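Local structure of 3-oxoadipate enol-lactonase (Burkholderia xenovorans, 2XUA) at residues R157-D162 with S243-I248. The protein probably hydrolyses 3-oxoadipate enol-lactone, a step in catechol metabolism. Residues are numbered along the deposited sequence; the frame is centred on the assembly and turned at random.
With SHF (laevulinic acid), chain C.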
ATOM      1  N   ARG B 157      -2.846 -17.287   9.128  1.00 18.62           N
ATOM      2  CA  ARG B 157      -4.273 -17.631   9.023  1.00 17.91           C
ATOM      3  C   ARG B 157      -4.926 -17.042   7.767  1.00 16.82           C
ATOM      4  O   ARG B 157      -6.096 -17.326   7.483  1.00 15.35           O
ATOM      5  CB  ARG B 157      -5.018 -17.168  10.283  1.00 18.77           C
ATOM      6  CG  ARG B 157      -4.638 -18.046  11.513  1.00 21.19           C
ATOM      7  CD  ARG B 157      -4.931 -17.299  12.830  1.00 21.81           C
ATOM      8  NE  ARG B 157      -6.365 -17.061  13.059  1.00 28.62           N
ATOM      9  CZ  ARG B 157      -7.288 -18.011  13.305  1.00 34.28           C
ATOM     10  NH1 ARG B 157      -6.957 -19.318  13.330  1.00 30.66           N
ATOM     11  NH2 ARG B 157      -8.558 -17.648  13.519  1.00 32.89           N
ATOM     12  N   TRP B 158      -4.190 -16.207   7.039  1.00 15.58           N
ATOM     13  CA  TRP B 158      -4.782 -15.445   5.926  1.00 14.55           C
ATOM     14  C   TRP B 158      -4.493 -16.080   4.588  1.00 15.03           C
ATOM     15  O   TRP B 158      -5.246 -15.884   3.648  1.00 15.97           O
ATOM     16  CB  TRP B 158      -4.182 -14.035   5.915  1.00 13.26           C
ATOM     17  CG  TRP B 158      -4.741 -13.139   6.983  1.00 17.14           C
ATOM     18  CD1 TRP B 158      -5.557 -13.471   8.054  1.00 17.52           C
ATOM     19  CD2 TRP B 158      -4.511 -11.727   7.072  1.00 14.33           C
ATOM     20  NE1 TRP B 158      -5.809 -12.332   8.820  1.00 19.23           N
ATOM     21  CE2 TRP B 158      -5.182 -11.256   8.217  1.00 18.57           C
ATOM     22  CE3 TRP B 158      -3.767 -10.828   6.291  1.00 15.36           C
ATOM     23  CZ2 TRP B 158      -5.138  -9.928   8.597  1.00 18.35           C
ATOM     24  CZ3 TRP B 158      -3.746  -9.503   6.647  1.00 15.37           C
ATOM     25  CH2 TRP B 158      -4.416  -9.062   7.812  1.00 17.28           C
ATOM     26  N   PHE B 159      -3.394 -16.832   4.478  1.00 15.16           N
ATOM     27  CA  PHE B 159      -3.058 -17.463   3.191  1.00 15.57           C
ATOM     28  C   PHE B 159      -2.666 -18.881   3.425  1.00 16.76           C
ATOM     29  O   PHE B 159      -2.161 -19.165   4.522  1.00 15.71           O
ATOM     30  CB  PHE B 159      -1.852 -16.720   2.566  1.00 15.31           C
ATOM     31  CG  PHE B 159      -2.135 -15.263   2.288  1.00 15.95           C
ATOM     32  CD1 PHE B 159      -2.955 -14.888   1.245  1.00 16.09           C
ATOM     33  CD2 PHE B 159      -1.617 -14.282   3.109  1.00 17.01           C
ATOM     34  CE1 PHE B 159      -3.237 -13.529   0.966  1.00 15.87           C
ATOM     35  CE2 PHE B 159      -1.891 -12.929   2.845  1.00 20.82           C
ATOM     36  CZ  PHE B 159      -2.701 -12.559   1.724  1.00 12.50           C
ATOM     37  N   THR B 160      -2.855 -19.768   2.437  1.00 16.76           N
ATOM     38  CA  THR B 160      -2.305 -21.134   2.580  1.00 17.91           C
ATOM     39  C   THR B 160      -0.776 -21.024   2.600  1.00 18.83           C
ATOM     40  O   THR B 160      -0.210 -19.999   2.150  1.00 17.25           O
ATOM     41  CB  THR B 160      -2.769 -22.063   1.441  1.00 19.38           C
ATOM     42  OG1 THR B 160      -2.304 -21.527   0.186  1.00 18.12           O
ATOM     43  CG2 THR B 160      -4.311 -22.134   1.441  1.00 18.33           C
ATOM     44  N   ALA B 161      -0.124 -22.000   3.230  1.00 17.57           N
ATOM     45  CA  ALA B 161       1.345 -22.101   3.252  1.00 18.25           C
ATOM     46  C   ALA B 161       1.932 -21.974   1.851  1.00 17.45           C
ATOM     47  O   ALA B 161       2.981 -21.334   1.643  1.00 18.96           O
ATOM     48  CB  ALA B 161       1.804 -23.458   3.878  1.00 17.07           C
ATOM     49  N   ASP B 162       1.288 -22.600   0.892  1.00 19.07           N
ATOM     50  CA  ASP B 162       1.870 -22.637  -0.435  1.00 20.30           C
ATOM     51  C   ASP B 162       1.829 -21.233  -1.058  1.00 20.78           C
ATOM     52  O   ASP B 162       2.772 -20.818  -1.714  1.00 20.13           O
ATOM     53  CB  ASP B 162       1.047 -23.559  -1.314  1.00 22.47           C
ATOM     54  CG  ASP B 162       1.521 -23.571  -2.780  1.00 25.02           C
ATOM     55  OD1 ASP B 162       2.739 -23.772  -3.056  1.00 30.76           O
ATOM     56  OD2 ASP B 162       0.659 -23.387  -3.655  1.00 29.79           O
ATOM     57  N   SER B 243      -7.705 -19.521   1.633  1.00 16.05           N
ATOM     58  CA  SER B 243      -7.884 -19.315   3.063  1.00 16.77           C
ATOM     59  C   SER B 243      -8.655 -17.990   3.224  1.00 16.74           C
ATOM     60  O   SER B 243      -9.571 -17.696   2.438  1.00 16.56           O
ATOM     61  CB  SER B 243      -6.513 -19.303   3.747  1.00 17.11           C
ATOM     62  OG  SER B 243      -6.663 -19.103   5.150  1.00 20.06           O
ATOM     63  N   HIS B 244      -8.237 -17.166   4.169  1.00 15.83           N
ATOM     64  CA  HIS B 244      -9.083 -16.128   4.693  1.00 14.50           C
ATOM     65  C   HIS B 244      -9.109 -14.857   3.783  1.00 14.77           C
ATOM     66  O   HIS B 244     -10.146 -14.212   3.662  1.00 14.11           O
ATOM     67  CB  HIS B 244      -8.637 -15.820   6.110  1.00 14.24           C
ATOM     68  CG  HIS B 244      -9.497 -14.832   6.827  1.00 13.78           C
ATOM     69  ND1 HIS B 244     -10.873 -14.973   6.928  1.00 13.46           N
ATOM     70  CD2 HIS B 244      -9.174 -13.706   7.516  1.00 16.11           C
ATOM     71  CE1 HIS B 244     -11.352 -13.977   7.661  1.00 15.46           C
ATOM     72  NE2 HIS B 244     -10.345 -13.194   8.031  1.00 10.73           N
ATOM     73  N   ILE B 245      -7.974 -14.509   3.157  1.00 12.63           N
ATOM     74  CA  ILE B 245      -7.936 -13.287   2.313  1.00 11.26           C
ATOM     75  C   ILE B 245      -8.038 -13.766   0.874  1.00 13.04           C
ATOM     76  O   ILE B 245      -7.020 -13.755   0.096  1.00 13.02           O
ATOM     77  CB  ILE B 245      -6.651 -12.505   2.593  1.00 10.31           C
ATOM     78  CG1 ILE B 245      -6.503 -12.144   4.084  1.00 10.38           C
ATOM     79  CG2 ILE B 245      -6.594 -11.257   1.663  1.00  8.91           C
ATOM     80  CD1 ILE B 245      -7.630 -11.256   4.633  1.00 14.03           C
ATOM     81  N   SER B 246      -9.221 -14.322   0.541  1.00 12.64           N
ATOM     82  CA  SER B 246      -9.451 -15.011  -0.729  1.00 14.90           C
ATOM     83  C   SER B 246      -9.446 -14.109  -1.952  1.00 13.95           C
ATOM     84  O   SER B 246      -9.218 -14.575  -3.071  1.00 14.47           O
ATOM     85  CB  SER B 246     -10.757 -15.833  -0.697  1.00 15.03           C
ATOM     86  OG  SER B 246     -11.910 -15.035  -0.736  1.00 15.06           O
ATOM     87  N   ASN B 247      -9.722 -12.827  -1.745  1.00 13.43           N
ATOM     88  CA  ASN B 247      -9.689 -11.893  -2.906  1.00 13.30           C
ATOM     89  C   ASN B 247      -8.245 -11.644  -3.397  1.00 12.09           C
ATOM     90  O   ASN B 247      -8.026 -11.114  -4.501  1.00 13.97           O
ATOM     91  CB  ASN B 247     -10.305 -10.544  -2.512  1.00 12.90           C
ATOM     92  CG  ASN B 247      -9.411  -9.777  -1.593  1.00 14.78           C
ATOM     93  OD1 ASN B 247      -9.119 -10.253  -0.492  1.00 15.02           O
ATOM     94  ND2 ASN B 247      -8.911  -8.603  -2.051  1.00  8.93           N
ATOM     95  N   ILE B 248      -7.270 -11.954  -2.555  1.00 12.60           N
ATOM     96  CA  ILE B 248      -5.868 -11.991  -2.957  1.00 13.73           C
ATOM     97  C   ILE B 248      -5.381 -13.339  -3.445  1.00 14.51           C
ATOM     98  O   ILE B 248      -4.896 -13.463  -4.570  1.00 15.15           O
ATOM     99  CB  ILE B 248      -4.973 -11.460  -1.860  1.00 13.66           C
ATOM    100  CG1 ILE B 248      -5.194  -9.963  -1.800  1.00 15.41           C
ATOM    101  CG2 ILE B 248      -3.459 -11.655  -2.228  1.00 13.06           C
ATOM    102  CD1 ILE B 248      -4.488  -9.319  -0.650  1.00 13.71           C
TER
HETATM  103  C4  SHF C1265      -7.251 -10.190  11.677  1.00 26.30           C
HETATM  104  C5  SHF C1265      -7.861  -9.847  10.312  1.00 24.90           C
HETATM  105  C3  SHF C1265      -7.773 -11.400  12.469  1.00 26.34           C
HETATM  106  C2  SHF C1265      -8.481 -12.548  11.705  1.00 34.54           C
HETATM  107  C1  SHF C1265      -8.409 -13.925  12.491  1.00 35.39           C
HETATM  108  O4  SHF C1265      -6.303  -9.515  12.119  1.00 18.91           O
HETATM  109  O1  SHF C1265      -7.491 -14.675  12.111  1.00 36.43           O
HETATM  110  OH1 SHF C1265      -9.282 -14.259  13.363  1.00 37.78           O
HETATM  111  O   HOH W   1      -6.190 -17.154   1.301  1.00 14.04           O
HETATM  112  O   HOH W   2      -4.385 -20.010   6.347  1.00 19.08           O
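With CG of Trp-158 anti to its carbonyl carbon (chi1 -76°) and CG1 of Ile-245 set likewise, the two side chains run side by side in the same direction. CG1 of Ile-245 lies 3.5 Å from CB of Trp-158, and CD1 of Ile-245 makes a CH-pi contact over the face of the five-membered ring of Trp-158, 4.2 Å from the centroid. His-244 reaches the same indole obliquely, ring planes at 49°, with its CD2 3.7 Å from CD1 of Trp-158. CE1 of Phe-159 meets CG2 of Ile-248, a residue that also packs on Val-169 of the second subunit. The carbonyl O of Trp-158 ties the backbones together: Ile-245 N donates to it almost straight (3.1 Å, 168°), on a lone pair, His-244 N adds a weak bond, and a water links it to Ser-243 N. A second water joins Ser-243 OG to Phe-159 O. On the pocket side, Arg-157 NE donates to O1 of laevulinic acid (2.8 Å), while CZ2 of Trp-158 comes within 3.2 Å of ligand C5. His-244, bonded through ND1 to Asp-217 and touching Ser-100, fits the histidine of a Ser-His-Asp triad. The contact thus seats the putative catalytic loop against a pocket wall that pairs a cationic grip on the carboxylate with the indole edge, CZ2 and NE1, beside the methyl end; buried NE1 has no hydrogen-bond partner in the model.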